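Local coordinates for protein alpha-L-rhamnosidase (PDB 3W5N) that hydrolyses terminal non-reducing alpha-L-rhamnose residues, releasing L-rhamnose from citrus flavonoid glycosides and gum arabic, at residues 522-527 and 572-577; 597-602 and 959-964. All coordinates share one frame; numbering follows the deposited sequence.

Contact 1: 522-527 and 572-577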
ATOM      1  N   THR A 522     -27.165   6.080  14.764  1.00 13.36           N
ATOM      2  CA  THR A 522     -25.834   5.566  14.391  1.00 13.25           C
ATOM      3  C   THR A 522     -25.895   4.573  13.248  1.00 13.00           C
ATOM      4  O   THR A 522     -26.537   3.523  13.367  1.00 13.13           O
ATOM      5  CB  THR A 522     -25.128   4.925  15.599  1.00 13.79           C
ATOM      6  OG1 THR A 522     -24.958   5.923  16.608  1.00 14.98           O
ATOM      7  CG2 THR A 522     -23.748   4.369  15.186  1.00 13.74           C
ATOM      8  N   VAL A 523     -25.211   4.898  12.151  1.00 12.23           N
ATOM      9  CA  VAL A 523     -25.123   4.006  10.983  1.00 12.13           C
ATOM     10  C   VAL A 523     -23.791   3.287  11.023  1.00 12.18           C
ATOM     11  O   VAL A 523     -22.753   3.913  11.291  1.00 12.21           O
ATOM     12  CB  VAL A 523     -25.243   4.786   9.657  1.00 12.18           C
ATOM     13  CG1 VAL A 523     -25.240   3.835   8.449  1.00 12.47           C
ATOM     14  CG2 VAL A 523     -26.493   5.646   9.658  1.00 12.53           C
ATOM     15  N   ARG A 524     -23.830   1.974  10.800  1.00 11.97           N
ATOM     16  CA  ARG A 524     -22.634   1.146  10.760  1.00 12.76           C
ATOM     17  C   ARG A 524     -22.368   0.660   9.321  1.00 12.53           C
ATOM     18  O   ARG A 524     -23.277   0.189   8.632  1.00 11.64           O
ATOM     19  CB  ARG A 524     -22.793  -0.038  11.729  1.00 14.05           C
ATOM     20  CG  ARG A 524     -21.565  -0.914  11.831  1.00 16.46           C
ATOM     21  CD  ARG A 524     -21.847  -2.194  12.594  1.00 19.64           C
ATOM     22  NE  ARG A 524     -22.525  -3.179  11.746  1.00 22.25           N
ATOM     23  CZ  ARG A 524     -22.930  -4.375  12.166  1.00 25.92           C
ATOM     24  NH1 ARG A 524     -22.722  -4.743  13.431  1.00 27.35           N
ATOM     25  NH2 ARG A 524     -23.532  -5.215  11.317  1.00 26.93           N
ATOM     26  N   LEU A 525     -21.116   0.794   8.874  1.00 11.82           N
ATOM     27  CA  LEU A 525     -20.716   0.384   7.529  1.00 12.00           C
ATOM     28  C   LEU A 525     -19.655  -0.691   7.653  1.00 11.84           C
ATOM     29  O   LEU A 525     -18.561  -0.415   8.130  1.00 11.66           O
ATOM     30  CB  LEU A 525     -20.128   1.572   6.745  1.00 12.09           C
ATOM     31  CG  LEU A 525     -20.990   2.831   6.649  1.00 13.27           C
ATOM     32  CD1 LEU A 525     -20.237   4.023   6.062  1.00 13.40           C
ATOM     33  CD2 LEU A 525     -22.238   2.558   5.818  1.00 14.23           C
ATOM     34  N   ARG A 526     -19.988  -1.910   7.235  1.00 11.54           N
ATOM     35  CA  ARG A 526     -19.007  -2.997   7.153  1.00 11.97           C
ATOM     36  C   ARG A 526     -18.669  -3.231   5.689  1.00 11.30           C
ATOM     37  O   ARG A 526     -19.495  -2.993   4.813  1.00 11.59           O
ATOM     38  CB  ARG A 526     -19.521  -4.285   7.804  1.00 12.67           C
ATOM     39  CG  ARG A 526     -19.742  -4.162   9.300  1.00 13.90           C
ATOM     40  CD  ARG A 526     -19.717  -5.523   9.968  1.00 16.04           C
ATOM     41  NE  ARG A 526     -20.742  -6.399   9.393  1.00 17.81           N
ATOM     42  CZ  ARG A 526     -20.624  -7.719   9.298  1.00 19.46           C
ATOM     43  NH1 ARG A 526     -19.521  -8.313   9.742  1.00 20.16           N
ATOM     44  NH2 ARG A 526     -21.604  -8.441   8.753  1.00 18.86           N
ATOM     45  N   HIS A 527     -17.445  -3.675   5.433  1.00 10.70           N
ATOM     46  CA  HIS A 527     -16.908  -3.747   4.077  1.00 10.90           C
ATOM     47  C   HIS A 527     -16.408  -5.164   3.820  1.00 11.05           C
ATOM     48  O   HIS A 527     -15.725  -5.741   4.672  1.00 11.30           O
ATOM     49  CB  HIS A 527     -15.752  -2.740   3.914  1.00 10.14           C
ATOM     50  CG  HIS A 527     -16.154  -1.320   4.180  1.00  9.98           C
ATOM     51  ND1 HIS A 527     -16.323  -0.818   5.457  1.00  9.64           N
ATOM     52  CD2 HIS A 527     -16.430  -0.301   3.340  1.00  9.47           C
ATOM     53  CE1 HIS A 527     -16.702   0.443   5.389  1.00  9.66           C
ATOM     54  NE2 HIS A 527     -16.776   0.783   4.114  1.00 10.02           N
ATOM     55  N   TYR A 572     -18.317  -4.826  -1.618  1.00  9.97           N
ATOM     56  CA  TYR A 572     -19.671  -4.744  -1.025  1.00 10.66           C
ATOM     57  C   TYR A 572     -19.642  -3.993   0.294  1.00 10.28           C
ATOM     58  O   TYR A 572     -18.715  -4.170   1.095  1.00 10.20           O
ATOM     59  CB  TYR A 572     -20.209  -6.159  -0.781  1.00 11.40           C
ATOM     60  CG  TYR A 572     -20.181  -7.028  -2.021  1.00 12.42           C
ATOM     61  CD1 TYR A 572     -21.242  -6.993  -2.936  1.00 13.43           C
ATOM     62  CD2 TYR A 572     -19.098  -7.891  -2.289  1.00 12.98           C
ATOM     63  CE1 TYR A 572     -21.219  -7.777  -4.084  1.00 13.68           C
ATOM     64  CE2 TYR A 572     -19.076  -8.669  -3.440  1.00 13.50           C
ATOM     65  CZ  TYR A 572     -20.152  -8.614  -4.316  1.00 14.36           C
ATOM     66  OH  TYR A 572     -20.152  -9.389  -5.455  1.00 14.85           O
ATOM     67  N   VAL A 573     -20.678  -3.183   0.525  1.00 10.44           N
ATOM     68  CA  VAL A 573     -20.834  -2.413   1.776  1.00 10.61           C
ATOM     69  C   VAL A 573     -22.160  -2.795   2.415  1.00 11.31           C
ATOM     70  O   VAL A 573     -23.214  -2.672   1.783  1.00 10.82           O
ATOM     71  CB  VAL A 573     -20.803  -0.894   1.525  1.00 10.59           C
ATOM     72  CG1 VAL A 573     -20.865  -0.114   2.846  1.00 10.82           C
ATOM     73  CG2 VAL A 573     -19.554  -0.514   0.731  1.00 10.25           C
ATOM     74  N   GLU A 574     -22.084  -3.257   3.663  1.00 11.92           N
ATOM     75  CA  GLU A 574     -23.267  -3.569   4.456  1.00 12.75           C
ATOM     76  C   GLU A 574     -23.589  -2.371   5.335  1.00 12.72           C
ATOM     77  O   GLU A 574     -22.718  -1.847   6.054  1.00 12.55           O
ATOM     78  CB  GLU A 574     -22.998  -4.783   5.348  1.00 13.64           C
ATOM     79  CG  GLU A 574     -24.165  -5.172   6.263  1.00 15.10           C
ATOM     80  CD  GLU A 574     -23.677  -5.896   7.505  1.00 16.84           C
ATOM     81  OE1 GLU A 574     -23.254  -5.230   8.495  1.00 18.44           O
ATOM     82  OE2 GLU A 574     -23.709  -7.148   7.509  1.00 16.56           O
ATOM     83  N   VAL A 575     -24.838  -1.948   5.278  1.00 12.66           N
ATOM     84  CA  VAL A 575     -25.284  -0.749   5.971  1.00 12.23           C
ATOM     85  C   VAL A 575     -26.332  -1.218   6.986  1.00 13.28           C
ATOM     86  O   VAL A 575     -27.322  -1.857   6.602  1.00 12.29           O
ATOM     87  CB  VAL A 575     -25.918   0.243   4.972  1.00 12.54           C
ATOM     88  CG1 VAL A 575     -26.485   1.451   5.705  1.00 12.79           C
ATOM     89  CG2 VAL A 575     -24.909   0.697   3.910  1.00 12.55           C
ATOM     90  N   THR A 576     -26.096  -0.929   8.270  1.00 13.75           N
ATOM     91  CA  THR A 576     -27.100  -1.169   9.322  1.00 14.84           C
ATOM     92  C   THR A 576     -27.374   0.111  10.117  1.00 15.04           C
ATOM     93  O   THR A 576     -26.522   0.996  10.185  1.00 15.10           O
ATOM     94  CB  THR A 576     -26.702  -2.320  10.249  1.00 15.52           C
ATOM     95  OG1 THR A 576     -25.377  -2.110  10.745  1.00 16.79           O
ATOM     96  CG2 THR A 576     -26.763  -3.656   9.489  1.00 15.75           C
ATOM     97  N   GLY A 577     -28.580   0.227  10.682  1.00 15.21           N
ATOM     98  CA  GLY A 577     -28.944   1.412  11.472  1.00 15.38           C
ATOM     99  C   GLY A 577     -29.307   2.614  10.628  1.00 16.41           C
ATOM    100  O   GLY A 577     -29.455   3.724  11.150  1.00 16.47           O
TER
HETATM  101  O   HOH W   1     -23.216  -2.691   9.130  1.00 16.36           O

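Contact 2: 597-602 and 959-964. With RAM (alpha-L-rhamnopyranose), chain E.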
ATOM      1  N   PRO A 597       0.189   7.863 -13.066  1.00 10.00           N
ATOM      2  CA  PRO A 597      -0.691   7.585 -14.195  1.00  9.99           C
ATOM      3  C   PRO A 597      -0.725   6.101 -14.585  1.00  9.82           C
ATOM      4  O   PRO A 597       0.243   5.350 -14.367  1.00  9.33           O
ATOM      5  CB  PRO A 597      -0.069   8.398 -15.339  1.00  9.96           C
ATOM      6  CG  PRO A 597       1.358   8.566 -14.963  1.00 10.04           C
ATOM      7  CD  PRO A 597       1.359   8.667 -13.458  1.00  9.99           C
ATOM      8  N   PHE A 598      -1.838   5.694 -15.186  1.00 10.09           N
ATOM      9  CA  PHE A 598      -1.899   4.387 -15.818  1.00  9.99           C
ATOM     10  C   PHE A 598      -1.202   4.517 -17.167  1.00 10.49           C
ATOM     11  O   PHE A 598      -1.367   5.526 -17.865  1.00 10.69           O
ATOM     12  CB  PHE A 598      -3.360   3.948 -15.949  1.00 10.18           C
ATOM     13  CG  PHE A 598      -3.978   3.611 -14.624  1.00 10.05           C
ATOM     14  CD1 PHE A 598      -3.827   2.327 -14.095  1.00 10.25           C
ATOM     15  CD2 PHE A 598      -4.630   4.592 -13.866  1.00 10.21           C
ATOM     16  CE1 PHE A 598      -4.363   1.999 -12.852  1.00 10.37           C
ATOM     17  CE2 PHE A 598      -5.149   4.274 -12.615  1.00 10.13           C
ATOM     18  CZ  PHE A 598      -5.012   2.980 -12.114  1.00 10.10           C
ATOM     19  N   THR A 599      -0.424   3.506 -17.522  1.00 10.69           N
ATOM     20  CA  THR A 599       0.536   3.645 -18.628  1.00 11.15           C
ATOM     21  C   THR A 599       0.435   2.556 -19.695  1.00 11.39           C
ATOM     22  O   THR A 599       1.296   2.468 -20.591  1.00 10.64           O
ATOM     23  CB  THR A 599       1.991   3.725 -18.120  1.00 10.81           C
ATOM     24  OG1 THR A 599       2.246   2.619 -17.252  1.00 11.12           O
ATOM     25  CG2 THR A 599       2.251   5.066 -17.362  1.00 11.28           C
ATOM     26  N   PHE A 600      -0.612   1.734 -19.630  1.00 12.58           N
ATOM     27  CA  PHE A 600      -0.796   0.696 -20.642  1.00 13.32           C
ATOM     28  C   PHE A 600      -2.271   0.513 -20.969  1.00 14.75           C
ATOM     29  O   PHE A 600      -3.061   0.087 -20.116  1.00 14.30           O
ATOM     30  CB  PHE A 600      -0.163  -0.648 -20.224  1.00 13.67           C
ATOM     31  CG  PHE A 600       0.192  -1.539 -21.394  1.00 14.18           C
ATOM     32  CD1 PHE A 600      -0.763  -2.365 -21.987  1.00 14.66           C
ATOM     33  CD2 PHE A 600       1.481  -1.522 -21.932  1.00 14.82           C
ATOM     34  CE1 PHE A 600      -0.437  -3.160 -23.088  1.00 14.73           C
ATOM     35  CE2 PHE A 600       1.806  -2.318 -23.023  1.00 14.78           C
ATOM     36  CZ  PHE A 600       0.844  -3.137 -23.606  1.00 15.00           C
ATOM     37  N   GLU A 601      -2.633   0.874 -22.195  1.00 15.42           N
ATOM     38  CA  GLU A 601      -3.964   0.577 -22.722  1.00 17.85           C
ATOM     39  C   GLU A 601      -3.880  -0.693 -23.559  1.00 17.07           C
ATOM     40  O   GLU A 601      -3.003  -0.804 -24.408  1.00 16.09           O
ATOM     41  CB  GLU A 601      -4.436   1.703 -23.615  1.00 20.17           C
ATOM     42  CG  GLU A 601      -4.862   2.968 -22.899  1.00 26.97           C
ATOM     43  CD  GLU A 601      -5.765   3.806 -23.783  1.00 33.30           C
ATOM     44  OE1 GLU A 601      -5.937   3.444 -24.974  1.00 35.06           O
ATOM     45  OE2 GLU A 601      -6.307   4.820 -23.288  1.00 38.54           O
ATOM     46  N   PHE A 602      -4.800  -1.627 -23.329  1.00 16.93           N
ATOM     47  CA  PHE A 602      -4.745  -2.950 -23.942  1.00 16.79           C
ATOM     48  C   PHE A 602      -6.157  -3.390 -24.277  1.00 16.98           C
ATOM     49  O   PHE A 602      -7.015  -3.425 -23.395  1.00 15.08           O
ATOM     50  CB  PHE A 602      -4.115  -3.936 -22.958  1.00 17.26           C
ATOM     51  CG  PHE A 602      -4.026  -5.361 -23.458  1.00 19.03           C
ATOM     52  CD1 PHE A 602      -3.125  -5.715 -24.460  1.00 19.78           C
ATOM     53  CD2 PHE A 602      -4.808  -6.361 -22.881  1.00 18.82           C
ATOM     54  CE1 PHE A 602      -3.023  -7.042 -24.888  1.00 20.74           C
ATOM     55  CE2 PHE A 602      -4.715  -7.683 -23.305  1.00 21.18           C
ATOM     56  CZ  PHE A 602      -3.815  -8.023 -24.309  1.00 20.78           C
ATOM     57  N   THR A 959      -1.406   0.808 -26.293  1.00 15.30           N
ATOM     58  CA  THR A 959      -0.506   1.956 -26.176  1.00 15.38           C
ATOM     59  C   THR A 959       0.209   1.903 -24.828  1.00 15.36           C
ATOM     60  O   THR A 959      -0.447   1.825 -23.773  1.00 14.94           O
ATOM     61  CB  THR A 959      -1.261   3.300 -26.287  1.00 16.72           C
ATOM     62  OG1 THR A 959      -1.969   3.350 -27.529  1.00 19.16           O
ATOM     63  CG2 THR A 959      -0.276   4.481 -26.235  1.00 16.86           C
ATOM     64  N   PHE A 960       1.542   1.931 -24.876  1.00 13.95           N
ATOM     65  CA  PHE A 960       2.383   1.994 -23.681  1.00 13.22           C
ATOM     66  C   PHE A 960       2.978   3.389 -23.571  1.00 13.16           C
ATOM     67  O   PHE A 960       3.578   3.890 -24.525  1.00 12.89           O
ATOM     68  CB  PHE A 960       3.495   0.941 -23.756  1.00 13.32           C
ATOM     69  CG  PHE A 960       4.506   1.043 -22.652  1.00 13.35           C
ATOM     70  CD1 PHE A 960       4.107   1.063 -21.311  1.00 13.31           C
ATOM     71  CD2 PHE A 960       5.869   1.134 -22.951  1.00 13.31           C
ATOM     72  CE1 PHE A 960       5.045   1.153 -20.286  1.00 13.55           C
ATOM     73  CE2 PHE A 960       6.808   1.235 -21.928  1.00 13.55           C
ATOM     74  CZ  PHE A 960       6.402   1.250 -20.598  1.00 13.65           C
ATOM     75  N   ALA A 961       2.786   4.037 -22.420  1.00 12.69           N
ATOM     76  CA  ALA A 961       3.326   5.376 -22.215  1.00 12.77           C
ATOM     77  C   ALA A 961       4.749   5.250 -21.670  1.00 13.65           C
ATOM     78  O   ALA A 961       4.978   5.272 -20.450  1.00 13.61           O
ATOM     79  CB  ALA A 961       2.438   6.155 -21.263  1.00 12.95           C
ATOM     80  N   SER A 962       5.708   5.092 -22.578  1.00 13.42           N
ATOM     81  CA  SER A 962       7.106   4.960 -22.189  1.00 14.25           C
ATOM     82  C   SER A 962       7.669   6.332 -21.826  1.00 14.07           C
ATOM     83  O   SER A 962       7.078   7.354 -22.159  1.00 14.77           O
ATOM     84  CB  SER A 962       7.918   4.350 -23.336  1.00 13.78           C
ATOM     85  OG  SER A 962       8.400   5.364 -24.198  1.00 13.72           O
ATOM     86  N   LEU A 963       8.832   6.363 -21.174  1.00 14.73           N
ATOM     87  CA  LEU A 963       9.486   7.654 -20.894  1.00 14.66           C
ATOM     88  C   LEU A 963       9.850   8.469 -22.150  1.00 15.25           C
ATOM     89  O   LEU A 963       9.967   9.705 -22.074  1.00 14.75           O
ATOM     90  CB  LEU A 963      10.725   7.484 -19.987  1.00 16.03           C
ATOM     91  CG  LEU A 963      10.516   6.720 -18.665  1.00 16.72           C
ATOM     92  CD1 LEU A 963      11.763   6.833 -17.787  1.00 17.47           C
ATOM     93  CD2 LEU A 963       9.300   7.241 -17.903  1.00 17.10           C
ATOM     94  N   HIS A 964      10.000   7.788 -23.291  1.00 13.88           N
ATOM     95  CA  HIS A 964      10.280   8.467 -24.575  1.00 14.59           C
ATOM     96  C   HIS A 964       9.018   8.970 -25.288  1.00 14.10           C
ATOM     97  O   HIS A 964       9.107   9.643 -26.324  1.00 13.00           O
ATOM     98  CB  HIS A 964      11.052   7.540 -25.518  1.00 14.70           C
ATOM     99  CG  HIS A 964      12.344   7.025 -24.958  1.00 16.53           C
ATOM    100  ND1 HIS A 964      13.504   7.767 -24.958  1.00 17.53           N
ATOM    101  CD2 HIS A 964      12.670   5.819 -24.431  1.00 17.10           C
ATOM    102  CE1 HIS A 964      14.484   7.055 -24.429  1.00 17.88           C
ATOM    103  NE2 HIS A 964      14.002   5.871 -24.094  1.00 18.36           N
TER
HETATM  104  C1  RAM E1204      -7.515   3.081 -15.479  1.00 25.87           C
HETATM  105  C2  RAM E1204      -8.393   4.311 -15.265  1.00 25.90           C
HETATM  106  C3  RAM E1204      -9.572   4.277 -16.229  1.00 26.36           C
HETATM  107  C4  RAM E1204     -10.347   2.957 -16.057  1.00 26.92           C
HETATM  108  C5  RAM E1204      -9.416   1.748 -16.226  1.00 27.08           C
HETATM  109  C6  RAM E1204     -10.082   0.405 -15.922  1.00 25.72           C
HETATM  110  O1  RAM E1204      -6.904   3.170 -16.771  1.00 25.70           O
HETATM  111  O2  RAM E1204      -8.894   4.307 -13.920  1.00 25.88           O
HETATM  112  O3  RAM E1204     -10.386   5.418 -15.930  1.00 27.28           O
HETATM  113  O4  RAM E1204     -11.421   2.884 -16.999  1.00 28.86           O
HETATM  114  O5  RAM E1204      -8.279   1.874 -15.355  1.00 25.24           O
HETATM  115  O   HOH W   2      -4.613   1.952 -27.582  1.00 38.23           O

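Contact 1: 522-527 and 572-577
Glu574 lies between two arginines of the neighbouring strand and receives three charged hydrogen bonds. Arg526 takes it side-on with two nitrogens: NE to Glu574 OE1 at 2.9 Å, almost straight, and NH2 to OE2 at 2.8 Å. Arg524 adds a salt bridge from NH2 to Glu574 OE1, also 2.8 Å but more bent, and its guanidinium is nearly coplanar with the carboxylate. Arg524 NH2 (28° out of the carboxylate plane) and Arg526 NE (44°) approach OE1 from opposite faces. The bend of the Arg524 chain at chi3 (79°) turns its guanidinium toward Glu574, and CD of Arg526 lies over one face of that group.

A water bridges the network: it accepts from Arg524 NE at 2.7 Å and hydrogen-bonds to Glu574 OE1 (2.6 Å), Arg524 O (2.9 Å) and Thr576 OG1. The backbones form antiparallel hydrogen-bonded pairs, Arg524 with Thr576 and Arg526 with Glu574, each with both N-H...O bonds made. On the other face, in the non-hydrogen-bonded pairs, Leu525 CD2 packs on Val575 CG2 (3.8 Å) and Val573 pairs with His527, whose ND1 bonds to Ala547 O. These are inner strands of the concanavalin-like domain's beta-sheet, flanked by strands 548-552 and 498-503.

With two cations around one buried carboxylate, Glu574 is probably held ionised, and the two-nitrogen grip, with the third bond from Arg524, should limit its rotation.

Contact 2: 597-602 and 959-964
Phe600 and Phe960 meet on one face of a short antiparallel pairing, their side chains crossing at about a right angle. With CG anti to the backbone N (chi1 -156°), the Phe600 ring brings CD2 and CE2 against Phe960 CB, each at 3.7 Å. The carbonyl of Thr599 accepts from Ala961 N at 2.8 Å, and its O lies 3.2 Å from Phe960 CD1. Two further backbone bonds, Glu601 N to Thr959 O and Thr959 N to Glu601 O, close the Glu601-Thr959 pair. On the face carrying these two side chains a water links Glu601 OE1 with Thr959 OG1. Next to the pairing, Thr599 CB lies 4.0 Å from Ala961 CB.

Strand 600-604 is the edge strand of an antiparallel sheet otherwise made by the C-terminal part of the chain; the contact thus joins the six-hairpin glycosidase region to the C-terminal beta domain, across 356 intervening residues rich in helix. Ala961 is the centre of an inverse gamma turn, where strand 955-962 nears its end.

Farther out, Tyr653 and Tyr927 meet the Phe600 ring and Tyr940 that of Phe960, while Thr599 OG1 bonds to Tyr653 O and Thr959 OG1 to Ser968 OG. The CB bond of Phe598 points away from the 959-964 strand; C1 of a bound rhamnose lies over its ring, offset toward the rim and 3.6 Å from Phe598 CD2, and Arg621 and Lys484 hydrogen-bond to the sugar.

Overall arrangement
Both segments of contact 1 precede those of contact 2 in the sequence, and the two contacts do not touch: their centres are 38 Å apart and their nearest atoms about 19 Å. Each pairs antiparallel strands, but in separate sheets. Contact 1 lies inside the concanavalin-like domain, whereas contact 2 joins strand 600-604, within the six-hairpin glycosidase region, to the C-terminal sheet. In contact 1 the His527 side chain is about 11 Å from that of Arg634, which binds rhamnose in the active site. Contact 2 is remote from the catalytic and calcium sites; the rhamnose beside Phe598 is held by Arg621 and Lys484 rather than by residues such as Arg634, consistent with a separate site.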